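Local coordinates for peptidase M16 domain protein (PDB 4XEA) that is probably a metal-dependent peptidase of the M16 (insulinase-like) family that cleaves peptide substrates, at residues A45-D49 and G50-E54. Sequence-based numbering, arbitrary orientation.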
ATOM      1  N   ALA A  45     -31.308 -10.457  -6.319  1.00 39.77           N
ATOM      2  CA  ALA A  45     -32.750 -10.399  -6.522  1.00 41.49           C
ATOM      3  C   ALA A  45     -33.312  -9.109  -5.942  1.00 40.94           C
ATOM      4  O   ALA A  45     -32.811  -8.572  -4.925  1.00 39.76           O
ATOM      5  CB  ALA A  45     -33.442 -11.626  -5.869  1.00 41.23           C
ATOM      6  N   PHE A  46     -34.375  -8.637  -6.572  1.00 41.09           N
ATOM      7  CA  PHE A  46     -34.960  -7.370  -6.209  1.00 40.21           C
ATOM      8  C   PHE A  46     -36.310  -7.229  -6.907  1.00 42.30           C
ATOM      9  O   PHE A  46     -36.607  -7.926  -7.880  1.00 43.41           O
ATOM     10  CB  PHE A  46     -34.056  -6.183  -6.568  1.00 39.03           C
ATOM     11  CG  PHE A  46     -33.657  -6.129  -8.018  1.00 41.02           C
ATOM     12  CD1 PHE A  46     -32.554  -6.843  -8.478  1.00 42.99           C
ATOM     13  CD2 PHE A  46     -34.407  -5.381  -8.944  1.00 44.04           C
ATOM     14  CE1 PHE A  46     -32.206  -6.808  -9.824  1.00 44.10           C
ATOM     15  CE2 PHE A  46     -34.053  -5.315 -10.272  1.00 44.74           C
ATOM     16  CZ  PHE A  46     -32.938  -6.039 -10.722  1.00 45.51           C
ATOM     17  N   ARG A  47     -37.115  -6.322  -6.373  1.00 42.55           N
ATOM     18  CA  ARG A  47     -38.382  -5.939  -6.970  1.00 44.50           C
ATOM     19  C   ARG A  47     -38.307  -4.471  -7.312  1.00 45.32           C
ATOM     20  O   ARG A  47     -37.811  -3.653  -6.509  1.00 43.22           O
ATOM     21  CB  ARG A  47     -39.531  -6.132  -5.985  1.00 45.85           C
ATOM     22  CG  ARG A  47     -40.921  -5.760  -6.560  1.00 48.68           C
ATOM     23  CD  ARG A  47     -41.873  -5.356  -5.399  1.00 54.13           C
ATOM     24  NE  ARG A  47     -43.239  -5.144  -5.837  1.00 55.64           N
ATOM     25  CZ  ARG A  47     -44.081  -6.131  -6.133  1.00 59.40           C
ATOM     26  NH1 ARG A  47     -43.692  -7.407  -6.018  1.00 57.99           N
ATOM     27  NH2 ARG A  47     -45.311  -5.837  -6.530  1.00 60.60           N
ATOM     28  N   THR A  48     -38.774  -4.124  -8.509  1.00 46.68           N
ATOM     29  CA  THR A  48     -38.807  -2.737  -8.950  1.00 47.60           C
ATOM     30  C   THR A  48     -39.894  -2.629 -10.022  1.00 50.66           C
ATOM     31  O   THR A  48     -40.206  -3.609 -10.701  1.00 49.00           O
ATOM     32  CB  THR A  48     -37.451  -2.263  -9.495  1.00 47.50           C
ATOM     33  OG1 THR A  48     -37.437  -0.835  -9.569  1.00 47.64           O
ATOM     34  CG2 THR A  48     -37.173  -2.834 -10.882  1.00 49.41           C
ATOM     35  N   ASP A  49     -40.540  -1.462 -10.053  1.00 53.32           N
ATOM     36  CA  ASP A  49     -41.640  -1.184 -10.975  1.00 57.38           C
ATOM     37  C   ASP A  49     -42.608  -2.346 -11.003  1.00 58.24           C
ATOM     38  O   ASP A  49     -43.103  -2.737 -12.045  1.00 60.10           O
ATOM     39  CB  ASP A  49     -41.123  -0.833 -12.376  1.00 59.27           C
ATOM     40  CG  ASP A  49     -42.238  -0.272 -13.289  1.00 65.99           C
ATOM     41  OD1 ASP A  49     -42.861   0.754 -12.930  1.00 69.55           O
ATOM     42  OD2 ASP A  49     -42.524  -0.876 -14.345  1.00 72.69           O
ATOM     43  N   GLY A  50     -42.867  -2.910  -9.831  1.00 56.95           N
ATOM     44  CA  GLY A  50     -43.929  -3.877  -9.677  1.00 58.12           C
ATOM     45  C   GLY A  50     -43.606  -5.297 -10.087  1.00 57.81           C
ATOM     46  O   GLY A  50     -44.523  -6.109 -10.208  1.00 59.54           O
ATOM     47  N   GLN A  51     -42.327  -5.616 -10.279  1.00 55.73           N
ATOM     48  CA  GLN A  51     -41.937  -6.952 -10.729  1.00 56.38           C
ATOM     49  C   GLN A  51     -40.759  -7.493  -9.965  1.00 53.09           C
ATOM     50  O   GLN A  51     -39.829  -6.749  -9.679  1.00 51.91           O
ATOM     51  CB  GLN A  51     -41.563  -6.908 -12.209  1.00 59.63           C
ATOM     52  CG  GLN A  51     -41.873  -8.180 -12.968  1.00 65.44           C
ATOM     53  CD  GLN A  51     -42.379  -7.884 -14.372  1.00 73.57           C
ATOM     54  OE1 GLN A  51     -43.578  -8.033 -14.667  1.00 78.11           O
ATOM     55  NE2 GLN A  51     -41.475  -7.421 -15.237  1.00 74.62           N
ATOM     56  N   VAL A  52     -40.783  -8.789  -9.687  1.00 52.64           N
ATOM     57  CA  VAL A  52     -39.692  -9.499  -9.013  1.00 51.82           C
ATOM     58  C   VAL A  52     -38.667  -9.989 -10.047  1.00 52.00           C
ATOM     59  O   VAL A  52     -39.033 -10.599 -11.050  1.00 53.15           O
ATOM     60  CB  VAL A  52     -40.232 -10.721  -8.215  1.00 52.81           C
ATOM     61  CG1 VAL A  52     -39.079 -11.600  -7.659  1.00 52.88           C
ATOM     62  CG2 VAL A  52     -41.163 -10.241  -7.092  1.00 52.75           C
ATOM     63  N   HIS A  53     -37.394  -9.700  -9.803  1.00 49.65           N
ATOM     64  CA  HIS A  53     -36.330 -10.179 -10.672  1.00 50.42           C
ATOM     65  C   HIS A  53     -35.291 -10.989  -9.894  1.00 50.22           C
ATOM     66  O   HIS A  53     -34.957 -10.683  -8.738  1.00 48.71           O
ATOM     67  CB  HIS A  53     -35.653  -9.004 -11.350  1.00 49.76           C
ATOM     68  CG  HIS A  53     -36.577  -8.155 -12.162  1.00 49.80           C
ATOM     69  ND1 HIS A  53     -37.028  -8.525 -13.415  1.00 53.04           N
ATOM     70  CD2 HIS A  53     -37.093  -6.927 -11.926  1.00 49.99           C
ATOM     71  CE1 HIS A  53     -37.789  -7.564 -13.909  1.00 54.85           C
ATOM     72  NE2 HIS A  53     -37.861  -6.591 -13.016  1.00 53.84           N
ATOM     73  N   GLU A  54     -34.817 -12.046 -10.536  1.00 51.52           N
ATOM     74  CA  GLU A  54     -33.696 -12.814 -10.061  1.00 51.45           C
ATOM     75  C   GLU A  54     -32.655 -12.914 -11.181  1.00 51.52           C
ATOM     76  O   GLU A  54     -32.911 -13.475 -12.240  1.00 51.85           O
ATOM     77  CB  GLU A  54     -34.143 -14.199  -9.637  1.00 53.66           C
ATOM     78  CG  GLU A  54     -33.004 -14.977  -9.000  1.00 58.86           C
ATOM     79  CD  GLU A  54     -33.426 -15.712  -7.740  1.00 66.44           C
ATOM     80  OE1 GLU A  54     -32.950 -16.852  -7.549  1.00 70.60           O
ATOM     81  OE2 GLU A  54     -34.233 -15.148  -6.952  1.00 72.49           O
TER
HETATM   82  O   HOH W   1     -39.295  -4.082 -13.377  1.00 57.74           O
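F46 and H53 face each other across the hairpin, on its buried, closely packed side. CB of H53 sits over one face of the F46 ring, 4.2 Å from its centroid and 17° off the ring normal, a CH-pi contact. The imidazole continues past that ring at a slant, planes 43° apart, bringing its CD2 to 3.8 Å from F46 CE2. What brings the far end of the phenyl ring toward H53 is chi1 of F46 (56°), with CG between the backbone N and the carbonyl carbon. Helix 178-188 closes this side: L183 touches both side chains, and F188 meets the F46 ring edge-to-face. CG2 of T48 lies at the edge of the imidazole, while its OG1 bonds to the carbonyl of A225. A water in the plane of the H53 ring links NE2, at 2.9 Å, to O of T48. That oxygen also accepts from N of Q51, a bond that arrives well above the carbonyl plane.

The motif is a tight beta hairpin with a two-residue loop, a type I' turn from T48 to Q51, in which D49 and G50 both adopt positive phi. F46 and H53 form one hydrogen-bonded pair, T48 and Q51 the other; N of H53 reaches O of F46 at 2.7 Å. Strand 227-229 extends the sheet beside 45-48, and the hairpin leads into helix 59-66, which carries the nickel ligands H61 and H65.

On the other face A45 is buried, its CB 3.8 Å from E54 OE2, but R47, V52 and E54 are exposed. R47 runs out extended from CG to NE and lays one face of its guanidinium over the G50 carbonyl, NH2 3.8 Å from O. Its NH1 brushes V52 CG2 at 3.9 Å.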